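Long-range contacts in thioredoxin reductase (Streptomyces clavuligerus, PDB 4NTD), which is an FAD-dependent oxidoreductase of the thioredoxin reductase family that forms disulfide bonds in natural products, probably including the antibiotic holomycin: residues D172-V177 against S195-L200; L200-L205 against V220-G225; V227-V232 against G239-E244. All blocks are in the same frame, centred on the assembly; numbering follows the deposited sequence. Where two conformers were deposited one is given.

Contact 1: residues D172-V177 against S195-L200; sequences DQPLGV and SDDVVL
Val177 and Leu200 meet at the apolar centre of this contact, where CD1 of the leucine lies 4.0 Å from CG1 of the valine and the two side chains pass at a slant. The other valine branch, Val177 CG2, rests 4.3 Å from CG1 of Val198, and Leu175 comes up beside Val198 on the same face. Helix 184-191 covers this face through Val185, Ala188 and Leu191, a setting that suits branched aliphatic residues. The backbones pair as parallel strands: Leu175 N donates to Asp197 O (2.9 Å), Leu175 O accepts from Val199 N, and Val177 N reaches Val199 O. With helix 184-191 between them in the chain, the two strands make a beta-alpha-beta crossover of a Rossmann-like domain, consistent with the pyridine nucleotide-disulphide oxidoreductase family. Nearer the edge, Ser195 packs its CB 3.8 Å from CD1 of Leu175. Its hydroxyl, set anti to the backbone N (chi1 -179°), works in two directions: OG donates to Gln173 O at 2.7 Å, tilted 31° from the carbonyl plane, and accepts from Asp197 N at 3.1 Å, closing an ST turn. With an alanine here the CB packing would remain, but Gln173 O and Asp197 N would probably lose the hydroxyl they share and the turn its clasp. Farther out, Asp197 lays OD2 3.5 Å from CB of Pro174, while its OD1 forms a salt bridge with Arg250. At the outer end a water donates to Asp172 OD1 (2.7 Å) and accepts from Asp196 N; that same carboxylate oxygen salt-bridges Arg53 of the second subunit.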
ATOM      1  N   ASP A 172      -0.042  27.407  -8.707  1.00 19.48           N
ATOM      2  CA  ASP A 172      -0.233  28.720  -9.339  1.00 20.36           C
ATOM      3  C   ASP A 172       1.045  29.391  -9.863  1.00 21.31           C
ATOM      4  O   ASP A 172       1.006  30.557 -10.261  1.00 24.04           O
ATOM      5  CB  ASP A 172      -0.963  29.682  -8.387  1.00 23.06           C
ATOM      6  CG  ASP A 172      -2.265  29.110  -7.861  1.00 25.10           C
ATOM      7  OD1 ASP A 172      -3.059  28.587  -8.670  1.00 25.42           O
ATOM      8  OD2 ASP A 172      -2.502  29.184  -6.637  1.00 30.58           O
ATOM      9  N   GLN A 173       2.166  28.672  -9.879  1.00 20.49           N
ATOM     10  CA  GLN A 173       3.422  29.237 -10.372  1.00 21.20           C
ATOM     11  C   GLN A 173       3.557  29.025 -11.882  1.00 20.62           C
ATOM     12  O   GLN A 173       2.827  28.221 -12.462  1.00 19.94           O
ATOM     13  CB  GLN A 173       4.617  28.619  -9.647  1.00 23.31           C
ATOM     14  CG  GLN A 173       4.662  28.940  -8.162  1.00 25.94           C
ATOM     15  CD  GLN A 173       5.927  28.444  -7.485  1.00 31.97           C
ATOM     16  OE1 GLN A 173       6.947  28.209  -8.134  1.00 34.61           O
ATOM     17  NE2 GLN A 173       5.867  28.288  -6.165  1.00 35.03           N
ATOM     18  N   PRO A 174       4.486  29.757 -12.529  1.00 19.71           N
ATOM     19  CA  PRO A 174       4.734  29.527 -13.955  1.00 18.91           C
ATOM     20  C   PRO A 174       5.504  28.225 -14.187  1.00 18.09           C
ATOM     21  O   PRO A 174       6.713  28.162 -13.943  1.00 19.58           O
ATOM     22  CB  PRO A 174       5.557  30.757 -14.384  1.00 20.87           C
ATOM     23  CG  PRO A 174       5.460  31.730 -13.257  1.00 23.20           C
ATOM     24  CD  PRO A 174       5.248  30.911 -12.024  1.00 22.09           C
ATOM     25  N   LEU A 175       4.791  27.198 -14.646  1.00 17.16           N
ATOM     26  CA  LEU A 175       5.360  25.865 -14.829  1.00 17.35           C
ATOM     27  C   LEU A 175       5.659  25.596 -16.298  1.00 17.75           C
ATOM     28  O   LEU A 175       4.916  26.029 -17.179  1.00 18.01           O
ATOM     29  CB  LEU A 175       4.393  24.793 -14.318  1.00 17.54           C
ATOM     30  CG  LEU A 175       3.756  25.018 -12.947  1.00 17.93           C
ATOM     31  CD1 LEU A 175       2.882  23.829 -12.579  1.00 18.23           C
ATOM     32  CD2 LEU A 175       4.809  25.264 -11.877  1.00 18.65           C
ATOM     33  N   GLY A 176       6.749  24.878 -16.553  1.00 18.66           N
ATOM     34  CA  GLY A 176       7.093  24.443 -17.903  1.00 18.56           C
ATOM     35  C   GLY A 176       7.158  22.930 -17.991  1.00 18.11           C
ATOM     36  O   GLY A 176       7.386  22.254 -16.986  1.00 19.05           O
ATOM     37  N   VAL A 177       6.938  22.404 -19.193  1.00 17.81           N
ATOM     38  CA  VAL A 177       7.109  20.979 -19.477  1.00 18.25           C
ATOM     39  C   VAL A 177       7.974  20.835 -20.725  1.00 19.28           C
ATOM     40  O   VAL A 177       7.678  21.441 -21.752  1.00 19.47           O
ATOM     41  CB  VAL A 177       5.758  20.276 -19.720  1.00 19.23           C
ATOM     42  CG1 VAL A 177       5.965  18.789 -19.990  1.00 19.45           C
ATOM     43  CG2 VAL A 177       4.828  20.483 -18.533  1.00 19.97           C
ATOM     44  N   SER A 195      -1.809  24.646 -11.746  1.00 18.30           N
ATOM     45  CA  SER A 195      -1.562  26.041 -12.133  1.00 18.53           C
ATOM     46  C   SER A 195      -2.259  26.384 -13.442  1.00 18.70           C
ATOM     47  O   SER A 195      -2.408  25.521 -14.302  1.00 19.10           O
ATOM     48  CB  SER A 195      -0.058  26.295 -12.287  1.00 18.61           C
ATOM     49  OG  SER A 195       0.205  27.646 -12.631  1.00 18.98           O
ATOM     50  N   ASP A 196      -2.673  27.645 -13.587  1.00 19.44           N
ATOM     51  CA  ASP A 196      -3.258  28.087 -14.857  0.50 19.25           C
ATOM     52  C   ASP A 196      -2.189  28.631 -15.807  1.00 19.54           C
ATOM     53  O   ASP A 196      -2.502  29.052 -16.918  1.00 21.41           O
ATOM     54  CB  ASP A 196      -4.409  29.088 -14.653  0.50 20.91           C
ATOM     55  CG  ASP A 196      -3.960  30.400 -14.039  0.50 22.50           C
ATOM     56  OD1 ASP A 196      -2.745  30.584 -13.831  0.50 22.20           O
ATOM     57  OD2 ASP A 196      -4.833  31.248 -13.757  0.50 24.75           O
ATOM     58  N   ASP A 197      -0.925  28.580 -15.376  1.00 18.61           N
ATOM     59  CA  ASP A 197       0.218  29.031 -16.171  1.00 18.16           C
ATOM     60  C   ASP A 197       1.160  27.848 -16.417  1.00 17.83           C
ATOM     61  O   ASP A 197       2.120  27.633 -15.673  1.00 18.63           O
ATOM     62  CB  ASP A 197       0.932  30.170 -15.427  1.00 19.93           C
ATOM     63  CG  ASP A 197       1.995  30.867 -16.267  1.00 19.83           C
ATOM     64  OD1 ASP A 197       2.288  30.427 -17.399  1.00 20.38           O
ATOM     65  OD2 ASP A 197       2.542  31.878 -15.781  1.00 22.57           O
ATOM     66  N   VAL A 198       0.855  27.079 -17.461  1.00 17.04           N
ATOM     67  CA  VAL A 198       1.638  25.904 -17.847  1.00 17.32           C
ATOM     68  C   VAL A 198       1.973  26.002 -19.333  1.00 17.92           C
ATOM     69  O   VAL A 198       1.078  26.173 -20.157  1.00 17.99           O
ATOM     70  CB  VAL A 198       0.862  24.595 -17.591  1.00 17.79           C
ATOM     71  CG1 VAL A 198       1.694  23.383 -17.997  1.00 19.58           C
ATOM     72  CG2 VAL A 198       0.458  24.492 -16.127  1.00 18.23           C
ATOM     73  N   VAL A 199       3.259  25.891 -19.666  1.00 17.41           N
ATOM     74  CA  VAL A 199       3.726  25.963 -21.049  1.00 18.41           C
ATOM     75  C   VAL A 199       4.424  24.665 -21.446  1.00 18.11           C
ATOM     76  O   VAL A 199       5.238  24.136 -20.684  1.00 19.05           O
ATOM     77  CB  VAL A 199       4.706  27.144 -21.232  1.00 21.09           C
ATOM     78  CG1 VAL A 199       5.427  27.065 -22.573  1.00 24.54           C
ATOM     79  CG2 VAL A 199       3.965  28.465 -21.104  1.00 21.97           C
ATOM     80  N   LEU A 200       4.110  24.166 -22.640  1.00 17.85           N
ATOM     81  CA  LEU A 200       4.814  23.024 -23.216  1.00 18.23           C
ATOM     82  C   LEU A 200       5.873  23.518 -24.191  1.00 17.76           C
ATOM     83  O   LEU A 200       5.556  24.205 -25.162  1.00 18.94           O
ATOM     84  CB  LEU A 200       3.844  22.083 -23.939  1.00 19.43           C
ATOM     85  CG  LEU A 200       4.465  20.893 -24.688  1.00 19.31           C
ATOM     86  CD1 LEU A 200       5.187  19.955 -23.734  1.00 19.75           C
ATOM     87  CD2 LEU A 200       3.412  20.137 -25.481  1.00 20.86           C
TER
HETATM   88  O   HOH W   1      -3.159  29.301 -11.270  1.00 32.25           O
HETATM   89  O   HOH W   2      -1.000  31.715 -11.977  1.00 40.77           O

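Contact 2: residues L200-L205 against V220-G225; sequences LFRHGL and VPVIEG
Arg202 and Glu224 bring their flat groups together edge to edge, with the guanidinium and carboxylate planes only 27° apart. In the conformers given, NH2 donates to OE1 of Glu224 at 2.6 Å, in the guanidinium plane and onto the syn lone pair. NE makes the second arm of this salt bridge with OE2; since both residues were modelled in two conformers the lengths are doubtful, above all this very short one. A bend at chi3 (76°) turns the arginine head so that NH1 also reaches Leu205 O, linking the ends of the type I' turn from Arg202 to Leu205. Nearer the backbone, the arginine's CB lies 3.8 Å from CG1 of Val222. On the sheet face away from Leu200 and Val222, Phe201 and Ile223 stand together, CE1 of the ring obliquely 4.2 Å from CD1 of the isoleucine, and both touch Val248. Leu200 adds CB against CG1 of Val220 (4.2 Å), with Leu215 of helix 209-217 closing over both. Leu200 N, Ile223 N and Arg202 N each donate across. This parallel pairing belongs to a beta-alpha-beta unit, strand 198-201, helix 209-217 and strand 222-223, the last outermost, within this chain, in a Rossmann-like sheet.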
ATOM      1  N   LEU A 200       4.110  24.166 -22.640  1.00 17.85           N
ATOM      2  CA  LEU A 200       4.814  23.024 -23.216  1.00 18.23           C
ATOM      3  C   LEU A 200       5.873  23.518 -24.191  1.00 17.76           C
ATOM      4  O   LEU A 200       5.556  24.205 -25.162  1.00 18.94           O
ATOM      5  CB  LEU A 200       3.844  22.083 -23.939  1.00 19.43           C
ATOM      6  CG  LEU A 200       4.465  20.893 -24.688  1.00 19.31           C
ATOM      7  CD1 LEU A 200       5.187  19.955 -23.734  1.00 19.75           C
ATOM      8  CD2 LEU A 200       3.412  20.137 -25.481  1.00 20.86           C
ATOM      9  N   PHE A 201       7.127  23.170 -23.923  1.00 16.95           N
ATOM     10  CA  PHE A 201       8.216  23.405 -24.864  1.00 18.10           C
ATOM     11  C   PHE A 201       8.271  22.180 -25.772  1.00 19.21           C
ATOM     12  O   PHE A 201       8.753  21.124 -25.364  1.00 20.23           O
ATOM     13  CB  PHE A 201       9.526  23.629 -24.108  1.00 18.89           C
ATOM     14  CG  PHE A 201       9.501  24.845 -23.225  1.00 19.45           C
ATOM     15  CD1 PHE A 201       9.839  26.093 -23.732  1.00 21.00           C
ATOM     16  CD2 PHE A 201       9.110  24.752 -21.893  1.00 20.05           C
ATOM     17  CE1 PHE A 201       9.804  27.220 -22.928  1.00 21.81           C
ATOM     18  CE2 PHE A 201       9.073  25.877 -21.085  1.00 21.75           C
ATOM     19  CZ  PHE A 201       9.420  27.113 -21.603  1.00 22.34           C
ATOM     20  N   ARG A 202       7.765  22.308 -26.998  0.50 19.61           N
ATOM     21  CA  ARG A 202       7.580  21.140 -27.867  0.50 21.02           C
ATOM     22  C   ARG A 202       8.871  20.371 -28.141  0.50 21.58           C
ATOM     23  O   ARG A 202       8.848  19.143 -28.201  0.50 21.64           O
ATOM     24  CB  ARG A 202       6.921  21.516 -29.196  0.50 21.23           C
ATOM     25  CG  ARG A 202       6.560  20.297 -30.035  0.50 23.04           C
ATOM     26  CD  ARG A 202       5.739  20.657 -31.262  0.50 23.78           C
ATOM     27  NE  ARG A 202       6.541  21.247 -32.328  0.50 24.72           N
ATOM     28  CZ  ARG A 202       7.085  20.557 -33.325  0.50 26.78           C
ATOM     29  NH1 ARG A 202       6.922  19.242 -33.395  0.50 26.35           N
ATOM     30  NH2 ARG A 202       7.796  21.182 -34.253  0.50 28.64           N
ATOM     31  N   HIS A 203       9.985  21.082 -28.316  1.00 22.09           N
ATOM     32  CA  HIS A 203      11.289  20.421 -28.485  1.00 23.33           C
ATOM     33  C   HIS A 203      11.282  19.411 -29.647  1.00 25.40           C
ATOM     34  O   HIS A 203      11.910  18.353 -29.570  1.00 27.78           O
ATOM     35  CB  HIS A 203      11.682  19.737 -27.163  1.00 23.33           C
ATOM     36  CG  HIS A 203      13.120  19.331 -27.081  1.00 26.13           C
ATOM     37  ND1 HIS A 203      14.151  20.226 -27.241  1.00 27.14           N
ATOM     38  CD2 HIS A 203      13.698  18.134 -26.827  1.00 26.61           C
ATOM     39  CE1 HIS A 203      15.305  19.600 -27.105  1.00 29.18           C
ATOM     40  NE2 HIS A 203      15.059  18.327 -26.851  1.00 28.73           N
ATOM     41  N   GLY A 204      10.547  19.733 -30.712  1.00 25.13           N
ATOM     42  CA  GLY A 204      10.418  18.838 -31.866  1.00 34.00           C
ATOM     43  C   GLY A 204       9.646  17.544 -31.637  1.00 35.48           C
ATOM     44  O   GLY A 204       9.716  16.628 -32.460  1.00 35.83           O
ATOM     45  N   LEU A 205       8.914  17.455 -30.526  1.00 29.18           N
ATOM     46  CA  LEU A 205       8.020  16.326 -30.272  1.00 28.57           C
ATOM     47  C   LEU A 205       6.884  16.330 -31.292  1.00 30.21           C
ATOM     48  O   LEU A 205       6.294  17.379 -31.555  1.00 32.50           O
ATOM     49  CB  LEU A 205       7.440  16.431 -28.858  1.00 29.53           C
ATOM     50  CG  LEU A 205       6.635  15.263 -28.290  1.00 33.74           C
ATOM     51  CD1 LEU A 205       7.505  14.025 -28.140  1.00 37.70           C
ATOM     52  CD2 LEU A 205       6.050  15.674 -26.946  1.00 35.59           C
ATOM     53  N   VAL A 220      -2.904  25.637 -22.609  1.00 18.83           N
ATOM     54  CA  VAL A 220      -1.476  25.392 -22.420  1.00 17.80           C
ATOM     55  C   VAL A 220      -0.763  25.839 -23.695  1.00 17.87           C
ATOM     56  O   VAL A 220      -0.853  25.156 -24.718  1.00 18.10           O
ATOM     57  CB  VAL A 220      -1.200  23.886 -22.194  1.00 18.59           C
ATOM     58  CG1 VAL A 220       0.297  23.586 -22.153  1.00 18.45           C
ATOM     59  CG2 VAL A 220      -1.880  23.407 -20.922  1.00 19.74           C
ATOM     60  N   PRO A 221      -0.059  26.987 -23.651  1.00 18.10           N
ATOM     61  CA  PRO A 221       0.694  27.383 -24.840  1.00 18.56           C
ATOM     62  C   PRO A 221       1.767  26.369 -25.225  1.00 18.53           C
ATOM     63  O   PRO A 221       2.363  25.739 -24.347  1.00 19.27           O
ATOM     64  CB  PRO A 221       1.343  28.708 -24.427  1.00 19.85           C
ATOM     65  CG  PRO A 221       0.469  29.243 -23.352  1.00 20.37           C
ATOM     66  CD  PRO A 221      -0.046  28.040 -22.619  1.00 19.27           C
ATOM     67  N   VAL A 222       1.993  26.208 -26.526  1.00 18.30           N
ATOM     68  CA  VAL A 222       3.064  25.356 -27.026  1.00 18.71           C
ATOM     69  C   VAL A 222       4.099  26.241 -27.706  1.00 18.62           C
ATOM     70  O   VAL A 222       3.812  26.871 -28.723  1.00 20.35           O
ATOM     71  CB  VAL A 222       2.555  24.297 -28.022  1.00 18.82           C
ATOM     72  CG1 VAL A 222       3.680  23.346 -28.418  1.00 20.77           C
ATOM     73  CG2 VAL A 222       1.389  23.516 -27.433  1.00 18.95           C
ATOM     74  N   ILE A 223       5.295  26.289 -27.130  1.00 16.17           N
ATOM     75  CA  ILE A 223       6.380  27.096 -27.667  1.00 20.52           C
ATOM     76  C   ILE A 223       7.291  26.197 -28.499  1.00 20.98           C
ATOM     77  O   ILE A 223       7.761  25.163 -28.020  1.00 21.20           O
ATOM     78  CB  ILE A 223       7.147  27.812 -26.536  1.00 25.54           C
ATOM     79  CG1 ILE A 223       6.186  28.774 -25.819  1.00 30.55           C
ATOM     80  CG2 ILE A 223       8.361  28.554 -27.084  1.00 26.40           C
ATOM     81  CD1 ILE A 223       6.796  29.575 -24.693  1.00 35.85           C
ATOM     82  N   GLU A 224       7.516  26.593 -29.751  1.00 20.90           N
ATOM     83  CA  GLU A 224       8.335  25.843 -30.710  0.50 21.91           C
ATOM     84  C   GLU A 224       9.811  26.144 -30.518  1.00 24.38           C
ATOM     85  O   GLU A 224      10.166  27.252 -30.113  1.00 26.32           O
ATOM     86  CB  GLU A 224       7.967  26.228 -32.148  0.50 23.34           C
ATOM     87  CG  GLU A 224       6.650  25.665 -32.643  0.50 24.21           C
ATOM     88  CD  GLU A 224       6.688  24.158 -32.792  0.50 25.29           C
ATOM     89  OE1 GLU A 224       7.658  23.644 -33.385  0.50 26.52           O
ATOM     90  OE2 GLU A 224       5.748  23.490 -32.320  0.50 25.57           O
ATOM     91  N   GLY A 225      10.663  25.172 -30.834  1.00 24.35           N
ATOM     92  CA  GLY A 225      12.112  25.363 -30.814  1.00 27.66           C
ATOM     93  C   GLY A 225      12.848  24.328 -29.988  1.00 27.77           C
ATOM     94  O   GLY A 225      12.312  23.787 -29.023  1.00 28.23           O
TER
HETATM   95  O   HOH W   3      10.305  24.040 -27.377  1.00 24.45           O
HETATM   96  O   HOH W   4       9.738  22.581 -31.570  1.00 27.08           O

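Contact 3: residues V227-V232 against G239-E244; sequences VKRLVV and GVELAE
Glu241 lies across Arg229, and its side chain runs outward from CB, which sits 3.9 Å from CG of the arginine and 4.0 Å from CG2 of Val231. From there the extended chain carries CD out to the guanidinium, where, in the arginine conformer given, OE1 comes to its edge, 2.7 Å from NE of Arg229, with a weaker bond from NH2 to the same oxygen. The approach is skewed: the two planes stand 75° apart and NE meets OE1 from above the carboxylate plane, 54° out of it, so this salt bridge lacks the flat two-oxygen form. Arg229 holds CG between its own backbone N and carbonyl carbon (chi1 74°), which stands the chain up beside the glutamate; Val231 CG2 covers the centre of one guanidinium face. The other tip, OE2, faces Lys228 NZ at 4.2 Å in the lysine conformer given, beyond a salt bridge. The frame for this is a beta hairpin, strands 227-233 and 236-242, interrupted by a classic bulge in which Lys228 and Arg229 both face Glu241. Glu241 O takes a 2.8 Å bond from Lys228 N and a weak one from Arg229 N, while Glu241 N returns a bond to Arg229 O. On the face of Leu230 and Val240, Val227 CG1 presses to 3.5 Å from Val240 CG1, tighter than usual, and Phe201 touches both valines. Valines suit this buried side, charged residues the more open one. Gly239 takes an almost fully stretched backbone that suits its lack of a side chain, and its O accepts from Val231 N at 2.8 Å.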
ATOM      1  N   VAL A 227      15.135  23.210 -27.184  1.00 26.06           N
ATOM      2  CA  VAL A 227      15.549  23.692 -25.872  1.00 24.60           C
ATOM      3  C   VAL A 227      17.061  23.506 -25.741  1.00 27.29           C
ATOM      4  O   VAL A 227      17.564  22.394 -25.911  1.00 29.66           O
ATOM      5  CB  VAL A 227      14.824  22.927 -24.741  1.00 24.07           C
ATOM      6  CG1 VAL A 227      15.359  23.339 -23.374  1.00 25.39           C
ATOM      7  CG2 VAL A 227      13.319  23.155 -24.819  1.00 25.15           C
ATOM      8  N   LYS A 228      17.768  24.596 -25.439  1.00 26.63           N
ATOM      9  CA  LYS A 228      19.226  24.575 -25.336  0.50 26.50           C
ATOM     10  C   LYS A 228      19.695  24.256 -23.914  1.00 28.59           C
ATOM     11  O   LYS A 228      20.585  23.428 -23.727  1.00 30.18           O
ATOM     12  CB  LYS A 228      19.805  25.918 -25.793  0.50 25.96           C
ATOM     13  CG  LYS A 228      21.324  25.947 -25.880  0.50 27.56           C
ATOM     14  CD  LYS A 228      21.843  27.321 -26.271  0.50 34.36           C
ATOM     15  CE  LYS A 228      23.325  27.454 -25.955  0.50 41.51           C
ATOM     16  NZ  LYS A 228      23.948  28.633 -26.619  0.50 47.81           N
ATOM     17  N   ARG A 229      19.107  24.932 -22.930  1.00 27.25           N
ATOM     18  CA  ARG A 229      19.527  24.794 -21.534  0.50 26.93           C
ATOM     19  C   ARG A 229      18.461  25.308 -20.576  1.00 27.52           C
ATOM     20  O   ARG A 229      17.577  26.074 -20.967  1.00 27.01           O
ATOM     21  CB  ARG A 229      20.833  25.566 -21.280  0.50 29.09           C
ATOM     22  CG  ARG A 229      20.675  27.085 -21.226  0.50 31.06           C
ATOM     23  CD  ARG A 229      21.981  27.802 -20.908  0.50 34.23           C
ATOM     24  NE  ARG A 229      21.865  29.247 -21.104  0.50 35.20           N
ATOM     25  CZ  ARG A 229      21.966  30.153 -20.135  0.50 34.78           C
ATOM     26  NH1 ARG A 229      22.201  29.778 -18.884  0.50 36.31           N
ATOM     27  NH2 ARG A 229      21.839  31.443 -20.421  0.50 34.14           N
ATOM     28  N   LEU A 230      18.566  24.889 -19.319  1.00 25.58           N
ATOM     29  CA  LEU A 230      17.810  25.502 -18.243  1.00 25.29           C
ATOM     30  C   LEU A 230      18.663  26.664 -17.747  1.00 26.83           C
ATOM     31  O   LEU A 230      19.881  26.527 -17.611  1.00 32.77           O
ATOM     32  CB  LEU A 230      17.569  24.512 -17.104  1.00 25.36           C
ATOM     33  CG  LEU A 230      16.813  23.229 -17.449  1.00 26.91           C
ATOM     34  CD1 LEU A 230      16.597  22.405 -16.190  1.00 27.80           C
ATOM     35  CD2 LEU A 230      15.486  23.529 -18.131  1.00 26.92           C
ATOM     36  N   VAL A 231      18.031  27.807 -17.500  1.00 26.55           N
ATOM     37  CA  VAL A 231      18.736  28.987 -17.002  1.00 29.43           C
ATOM     38  C   VAL A 231      18.638  29.023 -15.481  1.00 28.92           C
ATOM     39  O   VAL A 231      17.540  29.091 -14.925  1.00 28.04           O
ATOM     40  CB  VAL A 231      18.157  30.288 -17.595  1.00 31.94           C
ATOM     41  CG1 VAL A 231      18.951  31.497 -17.115  1.00 34.25           C
ATOM     42  CG2 VAL A 231      18.161  30.221 -19.117  1.00 33.03           C
ATOM     43  N   VAL A 232      19.793  28.977 -14.820  1.00 29.13           N
ATOM     44  CA  VAL A 232      19.870  28.955 -13.362  1.00 30.57           C
ATOM     45  C   VAL A 232      20.699  30.142 -12.874  1.00 32.87           C
ATOM     46  O   VAL A 232      21.818  30.355 -13.346  1.00 33.18           O
ATOM     47  CB  VAL A 232      20.516  27.647 -12.858  1.00 30.46           C
ATOM     48  CG1 VAL A 232      20.564  27.616 -11.336  1.00 32.31           C
ATOM     49  CG2 VAL A 232      19.761  26.436 -13.393  1.00 30.30           C
ATOM     50  N   GLY A 239      14.379  30.017 -15.956  1.00 23.79           N
ATOM     51  CA  GLY A 239      13.676  29.771 -17.206  1.00 24.05           C
ATOM     52  C   GLY A 239      14.335  28.767 -18.126  1.00 23.70           C
ATOM     53  O   GLY A 239      15.209  27.999 -17.716  1.00 24.55           O
ATOM     54  N   VAL A 240      13.892  28.790 -19.379  1.00 22.98           N
ATOM     55  CA  VAL A 240      14.332  27.860 -20.408  1.00 23.36           C
ATOM     56  C   VAL A 240      14.829  28.670 -21.598  1.00 23.81           C
ATOM     57  O   VAL A 240      14.134  29.572 -22.065  1.00 26.50           O
ATOM     58  CB  VAL A 240      13.166  26.950 -20.854  1.00 25.24           C
ATOM     59  CG1 VAL A 240      13.601  25.991 -21.952  1.00 28.96           C
ATOM     60  CG2 VAL A 240      12.612  26.178 -19.662  1.00 25.35           C
ATOM     61  N   GLU A 241      16.033  28.358 -22.076  1.00 21.96           N
ATOM     62  CA  GLU A 241      16.598  29.022 -23.249  1.00 24.35           C
ATOM     63  C   GLU A 241      16.456  28.122 -24.472  1.00 24.44           C
ATOM     64  O   GLU A 241      16.706  26.917 -24.397  1.00 24.91           O
ATOM     65  CB  GLU A 241      18.069  29.374 -23.024  1.00 25.78           C
ATOM     66  CG  GLU A 241      18.704  30.125 -24.189  1.00 29.19           C
ATOM     67  CD  GLU A 241      20.095  30.654 -23.884  1.00 42.27           C
ATOM     68  OE1 GLU A 241      20.407  30.892 -22.701  1.00 43.54           O
ATOM     69  OE2 GLU A 241      20.878  30.843 -24.839  1.00 47.16           O
ATOM     70  N   LEU A 242      16.060  28.720 -25.595  1.00 25.16           N
ATOM     71  CA  LEU A 242      15.855  27.995 -26.848  1.00 25.42           C
ATOM     72  C   LEU A 242      17.052  28.163 -27.789  1.00 29.82           C
ATOM     73  O   LEU A 242      17.914  29.010 -27.557  1.00 32.76           O
ATOM     74  CB  LEU A 242      14.572  28.480 -27.527  1.00 27.84           C
ATOM     75  CG  LEU A 242      13.299  28.381 -26.679  1.00 29.32           C
ATOM     76  CD1 LEU A 242      12.140  29.093 -27.359  1.00 35.64           C
ATOM     77  CD2 LEU A 242      12.946  26.929 -26.396  1.00 29.91           C
ATOM     78  N   ALA A 243      17.079  27.357 -28.853  1.00 32.16           N
ATOM     79  CA  ALA A 243      18.239  27.235 -29.767  1.00 35.95           C
ATOM     80  C   ALA A 243      18.883  28.543 -30.226  1.00 45.20           C
ATOM     81  O   ALA A 243      20.111  28.634 -30.288  1.00 49.90           O
ATOM     82  CB  ALA A 243      17.870  26.387 -30.979  1.00 38.72           C
ATOM     83  N   GLU A 244      18.071  29.543 -30.551  1.00 46.84           N
ATOM     84  CA  GLU A 244      18.600  30.808 -31.066  1.00 44.46           C
ATOM     85  C   GLU A 244      18.434  31.948 -30.055  1.00 43.04           C
ATOM     86  O   GLU A 244      18.073  33.071 -30.415  1.00 44.17           O
ATOM     87  CB  GLU A 244      17.950  31.144 -32.412  1.00 47.31           C
ATOM     88  CG  GLU A 244      18.098  30.047 -33.465  1.00 52.37           C
ATOM     89  CD  GLU A 244      19.545  29.720 -33.797  1.00 56.29           C
ATOM     90  OE1 GLU A 244      20.391  30.639 -33.786  1.00 55.53           O
ATOM     91  OE2 GLU A 244      19.837  28.537 -34.078  1.00 58.45           O
TER

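Contacts 1 and 2 share Leu200 and are successive steps across one parallel sheet, their centres 13 Å apart; a probable hydrogen bond from Phe201 N to Val177 O (2.8 Å) ties them. Contact 3 belongs to a separate antiparallel sheet, packed against contact 2: Phe201 CZ lies 3.8 Å from Val240 CB, and His203 ND1 probably accepts from Val227 N (3.1 Å). Contacts 1 and 3, nearest atoms about 6 Å apart, do not touch. Glutathione, which can bind covalently to Cys162, lies about 10 Å from the Val177 side chain of contact 1 and about 13 Å from that of Leu200. Leu230 in contact 3 has its side chain about 13 Å from FAD.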